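Local coordinates for protein gluconate kinase (Lactobacillus acidophilus, PDB 3LL3) that binds ATP and D-xylulose and, as an FGGY-family carbohydrate kinase, probably transfers phosphate from ATP to a sugar substrate such as gluconate or xylulose, at residues A[7-20]-A[52-64]. Numbering follows the deposited sequence.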
# COMPACT_ATOMS: atom_id res chain seq x y z
N ILE A 7 -9.16 45.63 -14.31
CA ILE A 7 -9.77 44.36 -13.94
C ILE A 7 -8.91 43.22 -14.45
O ILE A 7 -8.48 43.21 -15.61
CB ILE A 7 -11.19 44.23 -14.50
CG1 ILE A 7 -12.10 45.30 -13.89
CG2 ILE A 7 -11.75 42.87 -14.21
CD1 ILE A 7 -13.49 45.30 -14.51
N GLY A 8 -8.62 42.26 -13.57
CA GLY A 8 -7.94 41.05 -13.97
C GLY A 8 -8.94 39.92 -13.93
O GLY A 8 -9.65 39.75 -12.94
N MSE A 9 -9.02 39.16 -15.02
CA MSE A 9 -9.98 38.08 -15.15
C MSE A 9 -9.24 36.76 -15.15
O MSE A 9 -8.15 36.67 -15.71
CB MSE A 9 -10.73 38.21 -16.47
CG MSE A 9 -11.47 39.53 -16.63
SE MSE A 9 -13.03 39.59 -15.45
CE MSE A 9 -14.17 38.24 -16.31
N ASP A 10 -9.84 35.74 -14.55
CA ASP A 10 -9.25 34.42 -14.50
C ASP A 10 -10.28 33.41 -14.98
O ASP A 10 -11.20 33.05 -14.24
CB ASP A 10 -8.86 34.12 -13.06
CG ASP A 10 -8.24 32.76 -12.89
OD1 ASP A 10 -7.28 32.44 -13.64
OD2 ASP A 10 -8.69 32.01 -11.99
N VAL A 11 -10.13 32.96 -16.22
CA VAL A 11 -11.14 32.12 -16.83
C VAL A 11 -10.80 30.66 -16.61
O VAL A 11 -10.10 30.02 -17.41
CB VAL A 11 -11.31 32.44 -18.35
CG1 VAL A 11 -12.52 31.74 -18.93
CG2 VAL A 11 -11.43 33.95 -18.56
N GLY A 12 -11.27 30.12 -15.49
CA GLY A 12 -10.94 28.76 -15.12
C GLY A 12 -11.98 27.77 -15.58
O GLY A 12 -13.01 28.15 -16.12
N THR A 13 -11.69 26.49 -15.40
CA THR A 13 -12.72 25.48 -15.57
C THR A 13 -13.67 25.65 -14.38
O THR A 13 -13.24 26.08 -13.30
CB THR A 13 -12.12 24.07 -15.60
OG1 THR A 13 -11.14 23.94 -14.57
CG2 THR A 13 -11.43 23.81 -16.94
N THR A 14 -14.95 25.36 -14.59
CA THR A 14 -15.98 25.53 -13.55
C THR A 14 -16.31 26.97 -13.11
O THR A 14 -17.43 27.21 -12.68
CB THR A 14 -15.73 24.66 -12.28
OG1 THR A 14 -14.64 25.20 -11.53
CG2 THR A 14 -15.41 23.23 -12.67
N ALA A 15 -15.37 27.91 -13.20
CA ALA A 15 -15.71 29.29 -12.86
C ALA A 15 -14.69 30.32 -13.31
O ALA A 15 -13.51 30.03 -13.43
CB ALA A 15 -15.97 29.44 -11.34
N THR A 16 -15.16 31.52 -13.57
CA THR A 16 -14.30 32.66 -13.83
C THR A 16 -14.31 33.56 -12.60
O THR A 16 -15.35 33.70 -11.95
CB THR A 16 -14.80 33.48 -15.04
OG1 THR A 16 -14.65 32.71 -16.24
CG2 THR A 16 -14.03 34.81 -15.18
N LYS A 17 -13.17 34.16 -12.27
CA LYS A 17 -13.10 35.14 -11.20
C LYS A 17 -12.59 36.46 -11.76
O LYS A 17 -11.64 36.48 -12.54
CB LYS A 17 -12.15 34.70 -10.10
CG LYS A 17 -12.12 33.23 -9.83
CD LYS A 17 -10.87 32.86 -9.03
CE LYS A 17 -9.62 33.54 -9.60
NZ LYS A 17 -8.38 32.72 -9.44
N GLY A 18 -13.20 37.56 -11.35
CA GLY A 18 -12.69 38.86 -11.71
C GLY A 18 -12.26 39.60 -10.46
O GLY A 18 -12.90 39.51 -9.41
N VAL A 19 -11.15 40.33 -10.56
CA VAL A 19 -10.69 41.16 -9.47
C VAL A 19 -10.51 42.58 -9.99
O VAL A 19 -9.92 42.81 -11.04
CB VAL A 19 -9.37 40.64 -8.85
CG1 VAL A 19 -8.93 41.55 -7.69
CG2 VAL A 19 -9.54 39.20 -8.38
N LEU A 20 -11.08 43.53 -9.26
CA LEU A 20 -10.95 44.95 -9.58
C LEU A 20 -9.78 45.52 -8.78
O LEU A 20 -9.75 45.38 -7.56
CB LEU A 20 -12.25 45.68 -9.24
CG LEU A 20 -12.35 47.20 -9.48
CD1 LEU A 20 -12.17 47.53 -10.94
CD2 LEU A 20 -13.67 47.74 -8.96
N ILE A 52 -19.87 30.68 -20.51
CA ILE A 52 -18.66 31.28 -19.98
C ILE A 52 -18.64 32.76 -20.32
O ILE A 52 -18.36 33.60 -19.44
CB ILE A 52 -17.40 30.59 -20.52
CG1 ILE A 52 -17.31 29.17 -19.98
CG2 ILE A 52 -16.16 31.40 -20.15
CD1 ILE A 52 -16.06 28.41 -20.40
N PHE A 53 -18.95 33.09 -21.57
CA PHE A 53 -18.95 34.49 -21.98
C PHE A 53 -20.02 35.31 -21.24
O PHE A 53 -19.79 36.46 -20.90
CB PHE A 53 -19.12 34.64 -23.49
CG PHE A 53 -19.14 36.07 -23.94
CD1 PHE A 53 -20.32 36.68 -24.33
CD2 PHE A 53 -17.98 36.83 -23.93
CE1 PHE A 53 -20.33 38.01 -24.72
CE2 PHE A 53 -17.98 38.15 -24.31
CZ PHE A 53 -19.16 38.74 -24.72
N ASP A 54 -21.19 34.71 -21.01
CA ASP A 54 -22.22 35.35 -20.19
C ASP A 54 -21.71 35.62 -18.77
O ASP A 54 -21.92 36.71 -18.22
CB ASP A 54 -23.49 34.48 -20.14
CG ASP A 54 -24.27 34.49 -21.46
OD1 ASP A 54 -23.90 35.24 -22.39
OD2 ASP A 54 -25.27 33.75 -21.56
N ALA A 55 -21.04 34.65 -18.16
CA ALA A 55 -20.46 34.87 -16.83
C ALA A 55 -19.47 36.03 -16.89
O ALA A 55 -19.46 36.89 -16.01
CB ALA A 55 -19.78 33.61 -16.31
N VAL A 56 -18.67 36.08 -17.94
CA VAL A 56 -17.69 37.14 -18.14
C VAL A 56 -18.31 38.53 -18.17
O VAL A 56 -17.82 39.45 -17.52
CB VAL A 56 -16.86 36.92 -19.43
CG1 VAL A 56 -16.16 38.18 -19.83
CG2 VAL A 56 -15.86 35.80 -19.22
N GLN A 57 -19.40 38.70 -18.92
CA GLN A 57 -20.05 40.01 -18.98
C GLN A 57 -20.62 40.40 -17.63
O GLN A 57 -20.58 41.55 -17.23
CB GLN A 57 -21.21 40.01 -19.97
CG GLN A 57 -20.85 39.61 -21.37
CD GLN A 57 -22.08 39.50 -22.23
OE1 GLN A 57 -22.47 38.41 -22.65
NE2 GLN A 57 -22.74 40.62 -22.46
N GLU A 58 -21.19 39.40 -16.95
CA GLU A 58 -21.85 39.60 -15.69
C GLU A 58 -20.83 40.02 -14.63
O GLU A 58 -21.02 40.99 -13.91
CB GLU A 58 -22.53 38.29 -15.30
CG GLU A 58 -23.74 38.45 -14.42
CD GLU A 58 -24.41 37.12 -14.16
OE1 GLU A 58 -24.51 36.31 -15.11
OE2 GLU A 58 -24.84 36.88 -13.01
N ILE A 59 -19.72 39.29 -14.56
CA ILE A 59 -18.64 39.63 -13.64
C ILE A 59 -18.13 41.05 -13.86
O ILE A 59 -18.06 41.83 -12.91
CB ILE A 59 -17.49 38.60 -13.74
CG1 ILE A 59 -17.93 37.28 -13.11
CG2 ILE A 59 -16.25 39.12 -13.05
CD1 ILE A 59 -17.07 36.11 -13.50
N ILE A 60 -17.81 41.39 -15.10
CA ILE A 60 -17.28 42.72 -15.39
C ILE A 60 -18.28 43.83 -15.02
O ILE A 60 -17.91 44.83 -14.40
CB ILE A 60 -16.85 42.85 -16.84
CG1 ILE A 60 -15.72 41.87 -17.13
CG2 ILE A 60 -16.46 44.31 -17.17
CD1 ILE A 60 -15.34 41.78 -18.60
N PHE A 61 -19.54 43.62 -15.36
CA PHE A 61 -20.56 44.60 -15.01
C PHE A 61 -20.64 44.82 -13.50
O PHE A 61 -20.61 45.96 -13.03
CB PHE A 61 -21.92 44.19 -15.59
CG PHE A 61 -23.02 45.17 -15.29
CD1 PHE A 61 -23.01 46.44 -15.85
CD2 PHE A 61 -24.05 44.83 -14.44
CE1 PHE A 61 -24.02 47.35 -15.57
CE2 PHE A 61 -25.07 45.73 -14.16
CZ PHE A 61 -25.05 46.99 -14.73
N ASP A 62 -20.73 43.72 -12.74
CA ASP A 62 -20.85 43.81 -11.29
C ASP A 62 -19.69 44.58 -10.66
O ASP A 62 -19.88 45.38 -9.74
CB ASP A 62 -20.93 42.42 -10.67
CG ASP A 62 -22.25 41.75 -10.93
OD1 ASP A 62 -23.08 42.35 -11.65
OD2 ASP A 62 -22.46 40.63 -10.42
N LEU A 63 -18.49 44.34 -11.17
CA LEU A 63 -17.30 45.05 -10.70
C LEU A 63 -17.40 46.56 -10.96
O LEU A 63 -17.13 47.36 -10.07
CB LEU A 63 -16.04 44.48 -11.35
CG LEU A 63 -15.65 43.08 -10.86
CD1 LEU A 63 -14.43 42.54 -11.62
CD2 LEU A 63 -15.40 43.07 -9.34
N THR A 64 -17.79 46.95 -12.17
CA THR A 64 -17.88 48.37 -12.51
C THR A 64 -18.98 49.07 -11.72
O THR A 64 -18.93 50.29 -11.53
CB THR A 64 -18.14 48.58 -14.02
OG1 THR A 64 -19.43 48.05 -14.37
CG2 THR A 64 -17.05 47.90 -14.84
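The peptide group joining G18 to V19 is the flat surface on which L63 rests: L63 CD1 stands squarely over its face, 3.8 Å from G18 C, and also meets I7 CG2 at 3.7 Å. The other branch, L63 CD2, turns to L20 CB. F53 leaves the helix away from the strands; its ring has Q57 CG over one face, offset toward the rim, and Y221 meeting it edge-to-face. Beyond the peptide, the contact is carried mainly by aliphatic side chains, with no hydrogen bond across it. I59 lies along strand 15-20, its CG2 3.8 Å from G18 CA, an approach made possible because G18 has no side chain. Its CD1 reaches T16, 3.7 Å from T16 CG2 and 3.3 Å from T16 O. With OG1 of T16 anti to the carbonyl carbon (chi1 -68°), CG2 is left anti to the backbone N and faces the helix, while OG1 is hydrogen-bonded to Y35 OH. Strands 4-11 and 15-22 form the opening β-hairpin of the N-terminal actin-like ATPase domain, and helix 49-65 packs on one face of its sheet, its 52-64 part running at 22° to strand 15-20, before the chain enters strand 70-78 beside strand 4-11. The side chain of M9, a selenomethionine, is bent at chi2 and chi3 (-72° for chi2), which brings it across toward the helix: CE settles by V56 CG1 and I59 CG2, and SE lies 3.9 Å from I60 CG1. An alanine at I59 is likely to open a gap over G18 and leave M9 CE and T16 CG2 without their shared neighbour. Toward the hairpin turn, V11 CG1 meets I52 CG2 at 3.9 Å, and I161 and Y35 also touch V11. On the opposite face of the hairpin, K17 NZ forms a 2.7 Å salt bridge with D10 OD2, approaching from above the carboxylate plane.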